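Local coordinates for Sts-2 protein (Mus musculus, PDB 3D4I) that shows acid-dependent phosphatase activity in this 2H-phosphatase domain and, as a whole protein, probably interferes with CBL-mediated down-regulation of activated receptor tyrosine kinases, at residues A[68-71]-A[72-76]; A[96-99]-A[100-104]. One frame throughout, in Å; residues are numbered along the deposited sequence.

Contact 1 (A[68-71]-A[72-76]); sequences SSCG and IFQAR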
ATOM      1  N   SER A  68       4.785  -7.904  -3.956  1.00 12.91           N
ATOM      2  CA  SER A  68       4.727  -7.776  -2.490  1.00 12.86           C
ATOM      3  C   SER A  68       3.327  -7.396  -2.077  1.00 13.11           C
ATOM      4  O   SER A  68       2.492  -7.047  -2.932  1.00 13.71           O
ATOM      5  CB  SER A  68       5.691  -6.689  -2.039  1.00 12.67           C
ATOM      6  OG  SER A  68       5.258  -5.428  -2.560  1.00 13.29           O
ATOM      7  N   SER A  69       3.050  -7.438  -0.773  1.00 12.53           N
ATOM      8  CA  SER A  69       1.772  -6.933  -0.257  1.00 12.75           C
ATOM      9  C   SER A  69       1.527  -5.472  -0.683  1.00 12.89           C
ATOM     10  O   SER A  69       0.408  -5.091  -1.037  1.00 12.17           O
ATOM     11  CB  SER A  69       1.770  -7.038   1.270  1.00 12.53           C
ATOM     12  OG  SER A  69       1.885  -8.418   1.637  1.00 16.38           O
ATOM     13  N   CYS A  70       2.583  -4.669  -0.665  1.00 13.39           N
ATOM     14  CA  CYS A  70       2.479  -3.262  -1.082  1.00 13.62           C
ATOM     15  C   CYS A  70       2.192  -3.161  -2.601  1.00 14.30           C
ATOM     16  O   CYS A  70       1.383  -2.339  -3.019  1.00 15.06           O
ATOM     17  CB  CYS A  70       3.763  -2.519  -0.731  1.00 14.22           C
ATOM     18  SG  CYS A  70       3.703  -0.746  -1.071  1.00 16.25           S
ATOM     19  N   GLY A  71       2.822  -4.014  -3.412  1.00 13.55           N
ATOM     20  CA  GLY A  71       2.520  -4.048  -4.868  1.00 13.90           C
ATOM     21  C   GLY A  71       1.054  -4.364  -5.148  1.00 14.13           C
ATOM     22  O   GLY A  71       0.433  -3.795  -6.058  1.00 14.30           O
ATOM     23  N   ILE A  72       0.506  -5.304  -4.386  1.00 13.61           N
ATOM     24  CA  ILE A  72      -0.924  -5.647  -4.487  1.00 13.95           C
ATOM     25  C   ILE A  72      -1.783  -4.444  -4.140  1.00 13.86           C
ATOM     26  O   ILE A  72      -2.759  -4.171  -4.838  1.00 13.83           O
ATOM     27  CB  ILE A  72      -1.299  -6.850  -3.560  1.00 13.58           C
ATOM     28  CG1 ILE A  72      -0.589  -8.133  -4.035  1.00 12.71           C
ATOM     29  CG2 ILE A  72      -2.822  -7.055  -3.519  1.00 14.74           C
ATOM     30  CD1 ILE A  72      -0.548  -9.281  -2.948  1.00 15.09           C
ATOM     31  N   PHE A  73      -1.455  -3.761  -3.035  1.00 12.86           N
ATOM     32  CA  PHE A  73      -2.128  -2.510  -2.670  1.00 13.64           C
ATOM     33  C   PHE A  73      -2.054  -1.469  -3.807  1.00 13.39           C
ATOM     34  O   PHE A  73      -3.074  -0.860  -4.138  1.00 12.60           O
ATOM     35  CB  PHE A  73      -1.585  -1.951  -1.329  1.00 14.53           C
ATOM     36  CG  PHE A  73      -1.438  -0.435  -1.296  1.00 16.09           C
ATOM     37  CD1 PHE A  73      -2.562   0.393  -1.122  1.00 14.25           C
ATOM     38  CD2 PHE A  73      -0.182   0.153  -1.425  1.00 17.13           C
ATOM     39  CE1 PHE A  73      -2.419   1.793  -1.090  1.00 15.19           C
ATOM     40  CE2 PHE A  73      -0.027   1.575  -1.387  1.00 15.75           C
ATOM     41  CZ  PHE A  73      -1.162   2.377  -1.230  1.00 13.92           C
ATOM     42  N   GLN A  74      -0.864  -1.269  -4.402  1.00 13.02           N
ATOM     43  CA  GLN A  74      -0.719  -0.284  -5.473  1.00 13.23           C
ATOM     44  C   GLN A  74      -1.612  -0.632  -6.669  1.00 13.55           C
ATOM     45  O   GLN A  74      -2.283   0.236  -7.209  1.00 13.20           O
ATOM     46  CB  GLN A  74       0.743  -0.157  -5.915  1.00 13.16           C
ATOM     47  CG  GLN A  74       1.687   0.276  -4.768  1.00 12.90           C
ATOM     48  CD  GLN A  74       3.135   0.012  -5.113  1.00 12.58           C
ATOM     49  OE1 GLN A  74       3.440  -0.874  -5.908  1.00 12.87           O
ATOM     50  NE2 GLN A  74       4.025   0.791  -4.537  1.00 12.22           N
ATOM     51  N   ALA A  75      -1.634  -1.908  -7.049  1.00 12.87           N
ATOM     52  CA  ALA A  75      -2.415  -2.374  -8.193  1.00 13.20           C
ATOM     53  C   ALA A  75      -3.909  -2.188  -7.953  1.00 14.31           C
ATOM     54  O   ALA A  75      -4.630  -1.665  -8.818  1.00 13.39           O
ATOM     55  CB  ALA A  75      -2.087  -3.873  -8.491  1.00 12.52           C
ATOM     56  N   ARG A  76      -4.362  -2.562  -6.760  1.00 14.56           N
ATOM     57  CA  ARG A  76      -5.764  -2.381  -6.390  1.00 16.01           C
ATOM     58  C   ARG A  76      -6.177  -0.907  -6.325  1.00 15.74           C
ATOM     59  O   ARG A  76      -7.300  -0.536  -6.737  1.00 16.59           O
ATOM     60  CB  ARG A  76      -6.081  -3.115  -5.073  1.00 16.75           C
ATOM     61  CG  ARG A  76      -6.000  -4.676  -5.134  1.00 16.26           C
ATOM     62  CD  ARG A  76      -6.477  -5.305  -3.790  1.00 19.32           C
ATOM     63  NE  ARG A  76      -6.640  -6.775  -3.851  1.00 25.39           N
ATOM     64  CZ  ARG A  76      -6.434  -7.631  -2.840  1.00 29.56           C
ATOM     65  NH1 ARG A  76      -6.011  -7.214  -1.646  1.00 28.96           N
ATOM     66  NH2 ARG A  76      -6.660  -8.933  -3.028  1.00 31.21           N
TER

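Contact 2 (A[96-99]-A[100-104]); sequences PALR and CVQTA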
ATOM      1  N   PRO A  96       3.928 -12.150 -19.586  1.00 17.58           N
ATOM      2  CA  PRO A  96       3.820 -13.457 -18.898  1.00 17.22           C
ATOM      3  C   PRO A  96       4.455 -13.522 -17.472  1.00 17.55           C
ATOM      4  O   PRO A  96       4.209 -14.497 -16.725  1.00 17.28           O
ATOM      5  CB  PRO A  96       4.532 -14.420 -19.867  1.00 17.49           C
ATOM      6  CG  PRO A  96       5.534 -13.544 -20.610  1.00 16.55           C
ATOM      7  CD  PRO A  96       4.747 -12.241 -20.810  1.00 16.66           C
ATOM      8  N   ALA A  97       5.253 -12.516 -17.103  1.00 17.20           N
ATOM      9  CA  ALA A  97       5.820 -12.422 -15.752  1.00 16.95           C
ATOM     10  C   ALA A  97       4.715 -12.418 -14.698  1.00 17.19           C
ATOM     11  O   ALA A  97       3.678 -11.754 -14.856  1.00 16.95           O
ATOM     12  CB  ALA A  97       6.713 -11.195 -15.609  1.00 17.87           C
ATOM     13  N   LEU A  98       4.923 -13.168 -13.619  1.00 16.41           N
ATOM     14  CA  LEU A  98       3.912 -13.270 -12.574  1.00 16.57           C
ATOM     15  C   LEU A  98       3.482 -11.900 -12.078  1.00 16.55           C
ATOM     16  O   LEU A  98       2.299 -11.645 -11.938  1.00 17.67           O
ATOM     17  CB  LEU A  98       4.457 -14.093 -11.385  1.00 16.40           C
ATOM     18  CG  LEU A  98       3.525 -14.312 -10.191  1.00 16.17           C
ATOM     19  CD1 LEU A  98       2.211 -14.969 -10.609  1.00 17.04           C
ATOM     20  CD2 LEU A  98       4.260 -15.155  -9.114  1.00 17.21           C
ATOM     21  N   ARG A  99       4.458 -11.046 -11.784  1.00 16.63           N
ATOM     22  CA  ARG A  99       4.204  -9.696 -11.263  1.00 17.00           C
ATOM     23  C   ARG A  99       3.263  -8.890 -12.157  1.00 17.10           C
ATOM     24  O   ARG A  99       2.430  -8.139 -11.650  1.00 17.12           O
ATOM     25  CB  ARG A  99       5.534  -8.955 -11.003  1.00 16.44           C
ATOM     26  CG  ARG A  99       6.398  -8.722 -12.257  1.00 17.24           C
ATOM     27  CD  ARG A  99       7.787  -8.370 -11.809  1.00 17.75           C
ATOM     28  NE  ARG A  99       8.743  -8.114 -12.881  1.00 18.15           N
ATOM     29  CZ  ARG A  99       9.529  -9.011 -13.469  1.00 17.49           C
ATOM     30  NH1 ARG A  99       9.448 -10.314 -13.181  1.00 17.25           N
ATOM     31  NH2 ARG A  99      10.392  -8.593 -14.386  1.00 17.21           N
ATOM     32  N   CYS A 100       3.366  -9.096 -13.477  1.00 17.13           N
ATOM     33  CA  CYS A 100       2.508  -8.423 -14.446  1.00 17.13           C
ATOM     34  C   CYS A 100       1.126  -9.026 -14.513  1.00 16.72           C
ATOM     35  O   CYS A 100       0.140  -8.299 -14.458  1.00 16.37           O
ATOM     36  CB  CYS A 100       3.144  -8.399 -15.846  1.00 16.86           C
ATOM     37  SG  CYS A 100       4.725  -7.573 -15.899  1.00 18.27           S
ATOM     38  N   VAL A 101       1.031 -10.351 -14.625  1.00 16.65           N
ATOM     39  CA  VAL A 101      -0.299 -11.001 -14.572  1.00 17.00           C
ATOM     40  C   VAL A 101      -1.047 -10.696 -13.238  1.00 15.91           C
ATOM     41  O   VAL A 101      -2.274 -10.475 -13.243  1.00 16.24           O
ATOM     42  CB  VAL A 101      -0.252 -12.545 -14.884  1.00 17.41           C
ATOM     43  CG1 VAL A 101      -1.636 -13.139 -14.867  1.00 20.44           C
ATOM     44  CG2 VAL A 101       0.358 -12.826 -16.253  1.00 17.28           C
ATOM     45  N   GLN A 102      -0.318 -10.644 -12.117  1.00 14.21           N
ATOM     46  CA  GLN A 102      -0.954 -10.301 -10.828  1.00 14.99           C
ATOM     47  C   GLN A 102      -1.489  -8.862 -10.798  1.00 14.12           C
ATOM     48  O   GLN A 102      -2.613  -8.594 -10.334  1.00 13.72           O
ATOM     49  CB  GLN A 102       0.001 -10.536  -9.654  1.00 14.65           C
ATOM     50  CG  GLN A 102       0.218 -12.032  -9.326  1.00 15.09           C
ATOM     51  CD  GLN A 102       1.260 -12.234  -8.244  1.00 17.26           C
ATOM     52  OE1 GLN A 102       2.303 -11.553  -8.211  1.00 19.54           O
ATOM     53  NE2 GLN A 102       0.998 -13.203  -7.361  1.00 21.41           N
ATOM     54  N   THR A 103      -0.670  -7.952 -11.273  1.00 14.13           N
ATOM     55  CA  THR A 103      -1.060  -6.531 -11.371  1.00 13.95           C
ATOM     56  C   THR A 103      -2.338  -6.440 -12.215  1.00 14.37           C
ATOM     57  O   THR A 103      -3.298  -5.766 -11.819  1.00 14.17           O
ATOM     58  CB  THR A 103       0.076  -5.658 -11.959  1.00 15.00           C
ATOM     59  OG1 THR A 103       1.262  -5.761 -11.171  1.00 13.44           O
ATOM     60  CG2 THR A 103      -0.338  -4.152 -12.002  1.00 14.32           C
ATOM     61  N   ALA A 104      -2.359  -7.134 -13.366  1.00 14.39           N
ATOM     62  CA  ALA A 104      -3.537  -7.136 -14.230  1.00 15.54           C
ATOM     63  C   ALA A 104      -4.782  -7.640 -13.497  1.00 16.23           C
ATOM     64  O   ALA A 104      -5.833  -7.008 -13.564  1.00 17.05           O
ATOM     65  CB  ALA A 104      -3.290  -7.966 -15.510  1.00 14.95           C
TER

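Contact 1 (A[68-71]-A[72-76])
Cys70 meets Phe73 and Gln74 one turn further along the helix. Its SG approaches the edge of the Phe73 ring, 4.0 Å from CD2. This is a sulfur-aromatic contact, with SG 81° off the ring normal. SG lies anti to the backbone N of Cys70 (chi1 -175°), which carries it along the helix toward these two residues. SG is also 3.8 Å from Gln74 NE2. The same ring edge also comes against the backbone, with Phe73 CD2 3.3 Å from Cys70 O. Gln74 folds its CG against that oxygen, and its OE1 lies 3.5 Å from Gly71 CA. Ile72 turns back to the start of the helix, where its CG1 touches Ser68 O. Further on, Ile72 CG2 packs against one face of the Arg76 guanidinium.

These are the first two turns of helix 69-85 in a histidine phosphatase fold. Ser68 is the N-cap: its OG accepts from Gly71 N at 2.9 Å. The i to i+4 bonds then begin with Ile72 N to Ser68 O at 3.0 Å. The next three end at Ser69 O, Cys70 O and Gly71 O.

A second shell fixes the polar ends. Glu19 bonds to Ser68 OG through its carboxylate and to Gln74 OE1 through its backbone N. His260 holds Gln74 NE2, and Leu45 O holds Ser69 OG. On the Phe73 side lies the second subunit, where the Phe73 ring stacks on Phe73 of that subunit.

Contact 2 (A[96-99]-A[100-104])
Leu98 and Gln102 cross obliquely one turn apart. The Gln102 amide lies against the isobutyl branch, with OE1 and CD both 3.6 Å from Leu98 CG. With CG anti to the backbone N (chi1 -180°) and chi2 at 56°, Leu98 sets CD1 3.7 Å from Gln102 CD. Gln102 OE1 is bonded to Leu67 N. Without the amide, as with an alanine here, Leu67 N would probably lose this acceptor and one flank of Leu98 would be uncovered.

The tightest point is Arg99 O. It accepts from Thr103 OG1 at 2.7 Å and from Thr103 N at 3.1 Å, the latter from above the carbonyl plane. Thr103 OG1 in turn accepts from Gly18 N. Ala97, the N-cap residue, packs more loosely: its CB is 4.1 Å from Cys100 SG. Its O takes a nearly straight bond from Val101 N and a weak one from Cys100 N. Gln102 is partly exposed, whereas the other touching residues are buried.

The extended Arg99 chain carries NH2 to a salt bridge with Glu132 and touches His17 and His202, consistent with the phosphate pocket of this family. Helix 98-111 is the crossover of a beta-alpha-beta unit between strands 89-94 and 119-121. Pro96 packs on Val121 of the latter, while Thr103 and Ala104 face Val200 of strand 196-201.

Contacts 1 and 2 are the opening turns of two helices in the same histidine phosphatase domain, 69-85 and 98-111. Their centres lie about 12 Å apart, and they touch where Ala75 CB packs 3.9 Å from Thr103 CG2. His106, further along helix 98-111, meets Ile72, Ala75 and Arg76, so the packing continues past the first turns. Both contacts reach the loop after strand 11-16: contact 1 through Glu19, contact 2 through His17 and Gly18. In this family, that loop carries the histidine that is phosphorylated, consistent with both helix starts bordering the active site. Contact 1 also faces the second subunit, which does not touch contact 2.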